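Local structure of pyridine synthase TbtD (5WA4) at residues His194-Leu199 with Arg335-His340; Leu164-Ala168 with Leu325-Leu330; Arg188-Arg192 with Ala342-Ala347. The protein probably catalyses the formal [4+2] aza-cycloaddition that builds the central pyridine ring of the thiopeptide antibiotic thiomuracin, acting on a peptide substrate through its leader. All blocks are in the same frame, centred on the assembly; numbering follows the deposited sequence.

Interaction 1 (His194-Leu199 with Arg335-His340)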
ATOM      1  N   HIS E 194      -5.956  17.918  14.685  1.00 47.02           N
ATOM      2  CA  HIS E 194      -4.801  18.686  14.221  1.00 42.68           C
ATOM      3  C   HIS E 194      -3.577  18.260  14.994  1.00 52.71           C
ATOM      4  O   HIS E 194      -2.546  17.930  14.395  1.00 55.55           O
ATOM      5  CB  HIS E 194      -5.050  20.192  14.381  1.00 45.51           C
ATOM      6  CG  HIS E 194      -4.065  21.078  13.674  1.00 48.43           C
ATOM      7  ND1 HIS E 194      -3.771  20.956  12.327  1.00 62.56           N
ATOM      8  CD2 HIS E 194      -3.373  22.162  14.103  1.00 56.38           C
ATOM      9  CE1 HIS E 194      -2.908  21.895  11.976  1.00 51.69           C
ATOM     10  NE2 HIS E 194      -2.652  22.644  13.034  1.00 48.82           N
ATOM     11  N   ALA E 195      -3.701  18.238  16.325  1.00 52.89           N
ATOM     12  CA  ALA E 195      -2.577  17.905  17.200  1.00 48.70           C
ATOM     13  C   ALA E 195      -2.147  16.455  17.004  1.00 49.00           C
ATOM     14  O   ALA E 195      -0.955  16.160  16.904  1.00 53.33           O
ATOM     15  CB  ALA E 195      -2.932  18.171  18.670  1.00 48.47           C
ATOM     16  N   GLU E 196      -3.116  15.554  16.934  1.00 46.55           N
ATOM     17  CA  GLU E 196      -2.825  14.147  16.699  1.00 53.12           C
ATOM     18  C   GLU E 196      -2.062  13.897  15.383  1.00 52.38           C
ATOM     19  O   GLU E 196      -1.266  12.962  15.292  1.00 51.61           O
ATOM     20  CB  GLU E 196      -4.125  13.350  16.719  1.00 51.17           C
ATOM     21  CG  GLU E 196      -4.730  13.276  18.094  1.00 54.31           C
ATOM     22  CD  GLU E 196      -3.851  12.496  19.052  1.00 64.27           C
ATOM     23  OE1 GLU E 196      -3.108  11.606  18.568  1.00 56.52           O
ATOM     24  OE2 GLU E 196      -3.893  12.774  20.285  1.00 73.40           O
ATOM     25  N   ALA E 197      -2.293  14.743  14.383  1.00 45.91           N
ATOM     26  CA  ALA E 197      -1.607  14.624  13.108  1.00 47.11           C
ATOM     27  C   ALA E 197      -0.103  14.836  13.294  1.00 50.36           C
ATOM     28  O   ALA E 197       0.718  14.090  12.767  1.00 48.07           O
ATOM     29  CB  ALA E 197      -2.177  15.617  12.125  1.00 47.78           C
ATOM     30  N   TYR E 198       0.228  15.864  14.067  1.00 51.49           N
ATOM     31  CA  TYR E 198       1.587  16.137  14.526  1.00 53.15           C
ATOM     32  C   TYR E 198       2.163  15.019  15.369  1.00 51.71           C
ATOM     33  O   TYR E 198       3.294  14.622  15.158  1.00 53.42           O
ATOM     34  CB  TYR E 198       1.624  17.431  15.347  1.00 50.47           C
ATOM     35  CG  TYR E 198       2.969  17.824  15.923  1.00 46.47           C
ATOM     36  CD1 TYR E 198       4.013  18.222  15.098  1.00 47.01           C
ATOM     37  CD2 TYR E 198       3.176  17.856  17.290  1.00 55.96           C
ATOM     38  CE1 TYR E 198       5.225  18.613  15.605  1.00 46.16           C
ATOM     39  CE2 TYR E 198       4.409  18.253  17.834  1.00 52.03           C
ATOM     40  CZ  TYR E 198       5.431  18.637  16.983  1.00 55.68           C
ATOM     41  OH  TYR E 198       6.654  19.047  17.500  1.00 44.05           O
ATOM     42  N   LEU E 199       1.407  14.521  16.342  1.00 53.38           N
ATOM     43  CA  LEU E 199       1.989  13.542  17.252  1.00 55.93           C
ATOM     44  C   LEU E 199       2.344  12.256  16.489  1.00 53.06           C
ATOM     45  O   LEU E 199       3.424  11.705  16.658  1.00 56.87           O
ATOM     46  CB  LEU E 199       1.053  13.274  18.423  1.00 54.12           C
ATOM     47  CG  LEU E 199       0.906  14.435  19.420  1.00 48.96           C
ATOM     48  CD1 LEU E 199      -0.270  14.193  20.330  1.00 54.39           C
ATOM     49  CD2 LEU E 199       2.122  14.579  20.243  1.00 56.08           C
ATOM     50  N   ARG E 335       1.744  25.613  18.389  1.00 49.85           N
ATOM     51  CA  ARG E 335       0.386  25.511  17.845  1.00 43.09           C
ATOM     52  C   ARG E 335      -0.245  24.162  18.164  1.00 46.74           C
ATOM     53  O   ARG E 335      -1.365  24.115  18.709  1.00 41.25           O
ATOM     54  CB  ARG E 335       0.369  25.735  16.339  1.00 45.79           C
ATOM     55  CG  ARG E 335      -1.063  25.991  15.784  1.00 52.54           C
ATOM     56  CD  ARG E 335      -1.195  25.565  14.316  1.00 39.20           C
ATOM     57  NE  ARG E 335      -0.000  25.983  13.599  1.00 43.56           N
ATOM     58  CZ  ARG E 335       0.650  25.222  12.731  1.00 49.31           C
ATOM     59  NH1 ARG E 335       0.208  24.002  12.462  1.00 48.71           N
ATOM     60  NH2 ARG E 335       1.744  25.683  12.131  1.00 55.46           N
ATOM     61  N   PHE E 336       0.467  23.069  17.862  1.00 41.35           N
ATOM     62  CA  PHE E 336      -0.067  21.745  18.182  1.00 39.69           C
ATOM     63  C   PHE E 336      -0.329  21.560  19.676  1.00 47.65           C
ATOM     64  O   PHE E 336      -1.321  20.943  20.061  1.00 48.11           O
ATOM     65  CB  PHE E 336       0.850  20.661  17.649  1.00 40.45           C
ATOM     66  CG  PHE E 336       0.953  20.681  16.154  1.00 48.47           C
ATOM     67  CD1 PHE E 336      -0.195  20.557  15.370  1.00 54.18           C
ATOM     68  CD2 PHE E 336       2.161  20.867  15.525  1.00 47.87           C
ATOM     69  CE1 PHE E 336      -0.130  20.602  13.977  1.00 54.43           C
ATOM     70  CE2 PHE E 336       2.238  20.913  14.125  1.00 55.53           C
ATOM     71  CZ  PHE E 336       1.094  20.781  13.353  1.00 50.03           C
ATOM     72  N   LEU E 337       0.517  22.137  20.523  1.00 47.21           N
ATOM     73  CA  LEU E 337       0.309  22.025  21.961  1.00 45.85           C
ATOM     74  C   LEU E 337      -0.942  22.764  22.386  1.00 45.56           C
ATOM     75  O   LEU E 337      -1.771  22.225  23.134  1.00 49.03           O
ATOM     76  CB  LEU E 337       1.512  22.572  22.722  1.00 56.74           C
ATOM     77  CG  LEU E 337       1.343  22.786  24.223  1.00 48.39           C
ATOM     78  CD1 LEU E 337       1.187  21.439  24.904  1.00 44.78           C
ATOM     79  CD2 LEU E 337       2.516  23.593  24.771  1.00 45.35           C
ATOM     80  N   VAL E 338      -1.082  24.001  21.920  1.00 45.21           N
ATOM     81  CA  VAL E 338      -2.313  24.765  22.165  1.00 46.60           C
ATOM     82  C   VAL E 338      -3.609  24.043  21.686  1.00 45.62           C
ATOM     83  O   VAL E 338      -4.588  23.976  22.437  1.00 38.87           O
ATOM     84  CB  VAL E 338      -2.209  26.147  21.524  1.00 44.88           C
ATOM     85  CG1 VAL E 338      -3.567  26.778  21.390  1.00 41.63           C
ATOM     86  CG2 VAL E 338      -1.284  27.017  22.361  1.00 44.43           C
ATOM     87  N   CYS E 339      -3.611  23.469  20.475  1.00 47.93           N
ATOM     88  CA  CYS E 339      -4.787  22.705  20.025  1.00 46.29           C
ATOM     89  C   CYS E 339      -5.001  21.511  20.925  1.00 46.41           C
ATOM     90  O   CYS E 339      -6.134  21.153  21.234  1.00 50.96           O
ATOM     91  CB  CYS E 339      -4.664  22.201  18.582  1.00 46.53           C
ATOM     92  SG  CYS E 339      -4.437  23.446  17.289  1.00 54.07           S
ATOM     93  N   HIS E 340      -3.922  20.863  21.328  1.00 45.19           N
ATOM     94  CA  HIS E 340      -4.100  19.678  22.134  1.00 48.29           C
ATOM     95  C   HIS E 340      -4.735  20.060  23.485  1.00 52.82           C
ATOM     96  O   HIS E 340      -5.627  19.359  23.990  1.00 50.31           O
ATOM     97  CB  HIS E 340      -2.786  18.952  22.333  1.00 45.83           C
ATOM     98  CG  HIS E 340      -2.922  17.690  23.113  1.00 47.57           C
ATOM     99  ND1 HIS E 340      -3.118  16.465  22.514  1.00 58.02           N
ATOM    100  CD2 HIS E 340      -2.956  17.469  24.450  1.00 54.96           C
ATOM    101  CE1 HIS E 340      -3.233  15.537  23.447  1.00 63.21           C
ATOM    102  NE2 HIS E 340      -3.146  16.122  24.631  1.00 58.44           N
TER
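H194 NE2 accepts a hydrogen bond from R335 NH1, 3.2 Å away, with a fairly straight N-H...N angle of 156°. The donor is tilted from the imidazole plane, whereas NE2 lies close to the guanidinium plane; the bend of the arginine chain at chi3 swings NH1 round to the histidine. F336 CE1 lies over one face of the same imidazole, near its rim, and C339 SG sits at the edge, 3.6 Å from H194 CD2. F336 is the hub: on one face it receives Y198 CB, a CH-pi contact 3.4 Å from the ring centroid. The Y198 ring follows nearly parallel (planes 11° apart) but slid aside. With H194 meeting F336 obliquely, the three rings form an aromatic cluster. Beyond it, A195 CB settles against H340 CB at 3.7 Å. The axes of the two segments come to 8.5 Å. Y198 OH is hydrogen-bonded to H333 and R202, and the E196 carboxylate pairs with R209. Segments 194-199 and 335-340, on helices 184-201 and 332-352, cross at -131°; helix 307-328 supplies Y322, which stacks on H194, while helix 205-218 brings W212 against H340.

Interaction 2 (Leu164-Ala168 with Leu325-Leu330)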
ATOM      1  N   LEU E 164       2.030  34.545  24.408  1.00 58.82           N
ATOM      2  CA  LEU E 164       1.618  34.266  23.026  1.00 58.99           C
ATOM      3  C   LEU E 164       0.793  32.970  22.880  1.00 59.33           C
ATOM      4  O   LEU E 164      -0.213  32.967  22.156  1.00 53.86           O
ATOM      5  CB  LEU E 164       2.826  34.200  22.085  1.00 48.09           C
ATOM      6  CG  LEU E 164       2.379  33.913  20.653  1.00 54.92           C
ATOM      7  CD1 LEU E 164       1.217  34.878  20.244  1.00 47.36           C
ATOM      8  CD2 LEU E 164       3.556  33.992  19.677  1.00 43.99           C
ATOM      9  N   PRO E 165       1.200  31.876  23.559  1.00 56.45           N
ATOM     10  CA  PRO E 165       0.320  30.701  23.516  1.00 57.31           C
ATOM     11  C   PRO E 165      -1.087  30.962  24.006  1.00 52.20           C
ATOM     12  O   PRO E 165      -2.002  30.295  23.544  1.00 59.15           O
ATOM     13  CB  PRO E 165       1.035  29.706  24.435  1.00 53.25           C
ATOM     14  CG  PRO E 165       2.449  30.004  24.211  1.00 48.67           C
ATOM     15  CD  PRO E 165       2.523  31.513  24.090  1.00 48.70           C
ATOM     16  N   THR E 166      -1.255  31.909  24.920  1.00 57.10           N
ATOM     17  CA  THR E 166      -2.565  32.173  25.518  1.00 59.83           C
ATOM     18  C   THR E 166      -3.418  32.969  24.548  1.00 51.32           C
ATOM     19  O   THR E 166      -4.636  32.843  24.536  1.00 52.03           O
ATOM     20  CB  THR E 166      -2.449  32.937  26.874  1.00 58.98           C
ATOM     21  OG1 THR E 166      -1.444  32.317  27.685  1.00 63.89           O
ATOM     22  CG2 THR E 166      -3.789  32.926  27.640  1.00 56.44           C
ATOM     23  N   ILE E 167      -2.780  33.798  23.739  1.00 44.70           N
ATOM     24  CA  ILE E 167      -3.511  34.442  22.673  1.00 55.15           C
ATOM     25  C   ILE E 167      -3.988  33.366  21.688  1.00 49.35           C
ATOM     26  O   ILE E 167      -5.179  33.296  21.357  1.00 48.48           O
ATOM     27  CB  ILE E 167      -2.663  35.492  21.962  1.00 57.78           C
ATOM     28  CG1 ILE E 167      -2.326  36.622  22.952  1.00 50.44           C
ATOM     29  CG2 ILE E 167      -3.397  35.996  20.714  1.00 41.02           C
ATOM     30  CD1 ILE E 167      -1.401  37.727  22.401  1.00 52.33           C
ATOM     31  N   ALA E 168      -3.067  32.503  21.271  1.00 46.74           N
ATOM     32  CA  ALA E 168      -3.396  31.413  20.368  1.00 47.91           C
ATOM     33  C   ALA E 168      -4.485  30.519  20.941  1.00 51.36           C
ATOM     34  O   ALA E 168      -5.366  30.071  20.208  1.00 53.05           O
ATOM     35  CB  ALA E 168      -2.190  30.605  20.049  1.00 43.66           C
ATOM     36  N   LEU E 325      -1.627  32.821  13.587  1.00 47.83           N
ATOM     37  CA  LEU E 325      -0.756  32.490  14.705  1.00 43.34           C
ATOM     38  C   LEU E 325       0.703  32.337  14.235  1.00 47.10           C
ATOM     39  O   LEU E 325       1.612  32.807  14.907  1.00 49.01           O
ATOM     40  CB  LEU E 325      -1.223  31.211  15.410  1.00 33.30           C
ATOM     41  CG  LEU E 325      -2.687  31.177  15.836  1.00 38.54           C
ATOM     42  CD1 LEU E 325      -3.080  29.848  16.457  1.00 40.95           C
ATOM     43  CD2 LEU E 325      -3.041  32.326  16.760  1.00 44.70           C
ATOM     44  N   THR E 326       0.938  31.713  13.087  1.00 47.03           N
ATOM     45  CA  THR E 326       2.299  31.676  12.554  1.00 47.65           C
ATOM     46  C   THR E 326       2.795  33.109  12.287  1.00 50.31           C
ATOM     47  O   THR E 326       3.986  33.406  12.416  1.00 53.28           O
ATOM     48  CB  THR E 326       2.404  30.794  11.262  1.00 41.28           C
ATOM     49  OG1 THR E 326       2.534  29.418  11.635  1.00 42.00           O
ATOM     50  CG2 THR E 326       3.618  31.182  10.393  1.00 25.96           C
ATOM     51  N   ARG E 327       1.883  34.013  11.951  1.00 50.48           N
ATOM     52  CA  ARG E 327       2.282  35.396  11.686  1.00 52.42           C
ATOM     53  C   ARG E 327       2.599  36.120  13.009  1.00 56.35           C
ATOM     54  O   ARG E 327       3.326  37.117  13.025  1.00 55.53           O
ATOM     55  CB  ARG E 327       1.180  36.129  10.931  1.00 47.05           C
ATOM     56  CG  ARG E 327       1.633  37.274  10.083  1.00 46.40           C
ATOM     57  CD  ARG E 327       0.403  37.882   9.454  1.00 44.57           C
ATOM     58  NE  ARG E 327       0.663  39.147   8.787  1.00 47.85           N
ATOM     59  CZ  ARG E 327      -0.277  40.063   8.576  1.00 52.92           C
ATOM     60  NH1 ARG E 327      -1.517  39.838   8.996  1.00 52.26           N
ATOM     61  NH2 ARG E 327       0.020  41.201   7.959  1.00 51.86           N
ATOM     62  N   LEU E 328       2.041  35.611  14.109  1.00 50.98           N
ATOM     63  CA  LEU E 328       2.289  36.161  15.441  1.00 52.13           C
ATOM     64  C   LEU E 328       3.621  35.675  16.037  1.00 58.55           C
ATOM     65  O   LEU E 328       4.103  36.237  17.020  1.00 62.85           O
ATOM     66  CB  LEU E 328       1.153  35.803  16.405  1.00 45.43           C
ATOM     67  CG  LEU E 328      -0.271  36.263  16.082  1.00 44.16           C
ATOM     68  CD1 LEU E 328      -1.221  35.918  17.219  1.00 40.94           C
ATOM     69  CD2 LEU E 328      -0.319  37.746  15.783  1.00 44.16           C
ATOM     70  N   GLY E 329       4.200  34.628  15.457  1.00 50.33           N
ATOM     71  CA  GLY E 329       5.445  34.083  15.952  1.00 41.02           C
ATOM     72  C   GLY E 329       5.343  32.662  16.485  1.00 47.17           C
ATOM     73  O   GLY E 329       6.369  32.024  16.729  1.00 60.57           O
ATOM     74  N   LEU E 330       4.124  32.164  16.674  1.00 49.03           N
ATOM     75  CA  LEU E 330       3.890  30.806  17.193  1.00 45.95           C
ATOM     76  C   LEU E 330       4.615  29.753  16.372  1.00 44.71           C
ATOM     77  O   LEU E 330       4.617  29.797  15.143  1.00 51.42           O
ATOM     78  CB  LEU E 330       2.395  30.478  17.221  1.00 40.40           C
ATOM     79  CG  LEU E 330       1.974  29.536  18.344  1.00 48.09           C
ATOM     80  CD1 LEU E 330       2.085  30.269  19.682  1.00 50.11           C
ATOM     81  CD2 LEU E 330       0.557  29.022  18.157  1.00 45.33           C
TER
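L164 reaches across from the first turn of helix 164-178 and pushes its branched end against the turn that closes helix 307-328. With CG opposite the backbone nitrogen (chi1 -180°), both methyls are directed at this turn: CD1 lies against L328 CB at 3.9 Å, while CD2 drops onto the backbone, 3.5 Å from L328 O and 3.6 Å from L330 N. The hollow that receives CD2 is thus built largely from the main chain of L328 to L330. L330 closes the other flank, its CD1 meeting L164 CG at 3.8 Å. One turn along, the A168 methyl is the bump, set into the notch between L325 and L330. L325 CD1 approaches A168 CB to 3.8 Å, and L330 CD2 comes to 3.7 Å from the same CB, so the alanine methyl rests in the groove where the two leucine ends meet. L330 therefore divides its methyls, one for L164 and one for A168, and serves as a wedge between the two turns. I167 CG2 extends the apolar surface to L328 CD1 at 4.1 Å. No hydrogen bond crosses the contact. A154 and V158 of helix 135-159 cover the side bearing L164, I167 and L328, while P165 packs on V338 of helix 332-352 and on an apolar side chain of the bound peptide, which brings the leader-peptide fragment close to this core. The closing turn is a Schellman motif: G329, at positive phi (116°), lets the chain leave the helix, and L330 N bonds back to L325 O. Here that C-terminal cap, with the leucine just after the glycine folded back into the core, packs against the start of another helix within the helical domain.

Interaction 3 (Arg188-Arg192 with Ala342-Ala347)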
ATOM      1  N   ARG E 188     -14.500  20.483  18.621  1.00 59.71           N
ATOM      2  CA  ARG E 188     -13.300  20.162  19.385  1.00 55.56           C
ATOM      3  C   ARG E 188     -12.556  19.039  18.696  1.00 56.23           C
ATOM      4  O   ARG E 188     -11.334  18.992  18.739  1.00 59.66           O
ATOM      5  CB  ARG E 188     -13.641  19.775  20.820  1.00 55.05           C
ATOM      6  CG  ARG E 188     -14.488  18.529  20.935  1.00 55.42           C
ATOM      7  CD  ARG E 188     -15.221  18.503  22.255  1.00 53.46           C
ATOM      8  NE  ARG E 188     -16.084  17.337  22.315  1.00 50.68           N
ATOM      9  CZ  ARG E 188     -15.738  16.179  22.862  1.00 54.98           C
ATOM     10  NH1 ARG E 188     -14.550  16.031  23.429  1.00 61.12           N
ATOM     11  NH2 ARG E 188     -16.593  15.171  22.854  1.00 57.30           N
ATOM     12  N   THR E 189     -13.309  18.161  18.031  1.00 58.77           N
ATOM     13  CA  THR E 189     -12.748  17.081  17.224  1.00 52.50           C
ATOM     14  C   THR E 189     -11.714  17.582  16.224  1.00 51.30           C
ATOM     15  O   THR E 189     -10.679  16.946  16.037  1.00 57.55           O
ATOM     16  CB  THR E 189     -13.872  16.330  16.486  1.00 57.95           C
ATOM     17  OG1 THR E 189     -14.772  15.775  17.461  1.00 63.90           O
ATOM     18  CG2 THR E 189     -13.321  15.227  15.592  1.00 36.38           C
ATOM     19  N   SER E 190     -11.965  18.729  15.598  1.00 47.26           N
ATOM     20  CA  SER E 190     -11.016  19.240  14.609  1.00 52.41           C
ATOM     21  C   SER E 190      -9.797  19.844  15.296  1.00 57.79           C
ATOM     22  O   SER E 190      -8.720  19.956  14.689  1.00 52.33           O
ATOM     23  CB  SER E 190     -11.676  20.269  13.691  1.00 57.85           C
ATOM     24  OG  SER E 190     -11.824  21.518  14.345  1.00 59.14           O
ATOM     25  N   LEU E 191      -9.979  20.229  16.562  1.00 56.71           N
ATOM     26  CA  LEU E 191      -8.875  20.671  17.406  1.00 50.71           C
ATOM     27  C   LEU E 191      -8.002  19.503  17.843  1.00 47.06           C
ATOM     28  O   LEU E 191      -6.781  19.613  17.842  1.00 50.98           O
ATOM     29  CB  LEU E 191      -9.404  21.412  18.619  1.00 48.18           C
ATOM     30  CG  LEU E 191      -9.930  22.801  18.274  1.00 49.80           C
ATOM     31  CD1 LEU E 191     -10.140  23.615  19.530  1.00 45.02           C
ATOM     32  CD2 LEU E 191      -8.991  23.524  17.325  1.00 43.40           C
ATOM     33  N   ARG E 192      -8.612  18.378  18.206  1.00 48.48           N
ATOM     34  CA  ARG E 192      -7.818  17.196  18.551  1.00 52.80           C
ATOM     35  C   ARG E 192      -7.109  16.634  17.318  1.00 56.23           C
ATOM     36  O   ARG E 192      -5.902  16.352  17.338  1.00 50.04           O
ATOM     37  CB  ARG E 192      -8.670  16.099  19.189  1.00 44.45           C
ATOM     38  CG  ARG E 192      -7.815  14.900  19.612  1.00 48.84           C
ATOM     39  CD  ARG E 192      -8.131  14.378  21.013  1.00 46.64           C
ATOM     40  NE  ARG E 192      -7.696  15.230  22.114  1.00 47.12           N
ATOM     41  CZ  ARG E 192      -8.436  15.484  23.194  1.00 57.15           C
ATOM     42  NH1 ARG E 192      -9.651  14.965  23.325  1.00 59.24           N
ATOM     43  NH2 ARG E 192      -7.965  16.262  24.155  1.00 61.72           N
ATOM     44  N   ALA E 342      -6.651  22.726  23.987  1.00 55.98           N
ATOM     45  CA  ALA E 342      -8.039  23.129  23.773  1.00 49.13           C
ATOM     46  C   ALA E 342      -8.908  21.901  23.798  1.00 48.06           C
ATOM     47  O   ALA E 342      -9.927  21.886  24.485  1.00 54.28           O
ATOM     48  CB  ALA E 342      -8.213  23.867  22.489  1.00 44.66           C
ATOM     49  N   ALA E 343      -8.487  20.855  23.100  1.00 42.44           N
ATOM     50  CA  ALA E 343      -9.339  19.671  22.987  1.00 54.10           C
ATOM     51  C   ALA E 343      -9.503  18.939  24.332  1.00 53.87           C
ATOM     52  O   ALA E 343     -10.579  18.420  24.635  1.00 60.48           O
ATOM     53  CB  ALA E 343      -8.806  18.717  21.907  1.00 42.29           C
ATOM     54  N   ASP E 344      -8.451  18.897  25.137  1.00 54.51           N
ATOM     55  CA  ASP E 344      -8.579  18.374  26.507  1.00 66.33           C
ATOM     56  C   ASP E 344      -9.610  19.195  27.304  1.00 58.10           C
ATOM     57  O   ASP E 344     -10.493  18.631  27.929  1.00 58.86           O
ATOM     58  CB  ASP E 344      -7.218  18.370  27.253  1.00 58.14           C
ATOM     59  CG  ASP E 344      -6.388  17.108  26.990  1.00 58.78           C
ATOM     60  OD1 ASP E 344      -6.934  16.103  26.482  1.00 63.67           O
ATOM     61  OD2 ASP E 344      -5.176  17.122  27.309  1.00 61.63           O
ATOM     62  N   ALA E 345      -9.485  20.520  27.272  1.00 52.20           N
ATOM     63  CA  ALA E 345     -10.408  21.412  27.963  1.00 52.71           C
ATOM     64  C   ALA E 345     -11.856  21.225  27.489  1.00 64.26           C
ATOM     65  O   ALA E 345     -12.769  21.068  28.306  1.00 62.56           O
ATOM     66  CB  ALA E 345      -9.984  22.836  27.774  1.00 49.26           C
ATOM     67  N   ALA E 346     -12.059  21.235  26.170  1.00 61.62           N
ATOM     68  CA  ALA E 346     -13.385  21.020  25.600  1.00 55.77           C
ATOM     69  C   ALA E 346     -13.966  19.694  26.043  1.00 55.57           C
ATOM     70  O   ALA E 346     -15.122  19.624  26.409  1.00 64.50           O
ATOM     71  CB  ALA E 346     -13.335  21.086  24.094  1.00 59.82           C
ATOM     72  N   ALA E 347     -13.165  18.643  26.017  1.00 60.08           N
ATOM     73  CA  ALA E 347     -13.657  17.318  26.377  1.00 65.12           C
ATOM     74  C   ALA E 347     -14.186  17.313  27.811  1.00 70.62           C
ATOM     75  O   ALA E 347     -15.163  16.615  28.132  1.00 68.98           O
ATOM     76  CB  ALA E 347     -12.553  16.270  26.206  1.00 62.35           C
TER
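R192 starts with CG opposite its backbone nitrogen (chi1 -177°), then bends at chi2 and chi3, which folds its guanidinium over A343 and out to D344. A343 CB lies over one face of that guanidinium, toward its rim and 3.4 Å from NH2. NH2 itself forms a salt bridge with D344 OD1 at 2.6 Å, the guanidinium and carboxylate planes turned 53° apart. R188 takes another course: CG stands between the backbone nitrogen and the carbonyl carbon, and the extended chain runs past A346, with R188 CB 3.5 Å from A346 CB, to bring NH1 within 3.4 Å of A347 CB. On the flank away from the guanidinium groups, L191 CD1 presses on A342 CB at 3.5 Å. This is roughly antiparallel packing of helix 184-201 on helix 332-352, within the helical part of a lantibiotic-dehydratase-like fold; the axes of segments 188-192 and 342-347 approach to 8.6 Å and cross at -145°, with small alanines at the interface. Both arginines also look across to the third subunit: R188 NH2 is salt-bridged to D214 of that neighbouring chain, and R192 NH1 to its E210. On the inner flank, L191 and A342 pack on V172 and on F169 and V173, respectively, of helix 164-178.

Interactions 1 and 3 are successive parts of one helix pair, 184-201 with 332-352; their centres lie 10 Å apart and they touch where C339 CB meets L191 O. Interaction 2 joins the preceding helix of each, 164-178 and the end of 307-328, deeper in the fold: its centre lies about 7 Å from the centre of the chain, against about 16 and 20 Å for interactions 1 and 3. R335 packing on L330, and V338 on P165 and A168, tie it to interaction 1. The chemistry follows place: interaction 2 meets through apolar side chains, with no hydrogen bond across it; partly buried interaction 1 mixes aromatic rings with a histidine-arginine bond; interaction 3, buried with the help of a neighbouring subunit, combines alanines with charged pairs.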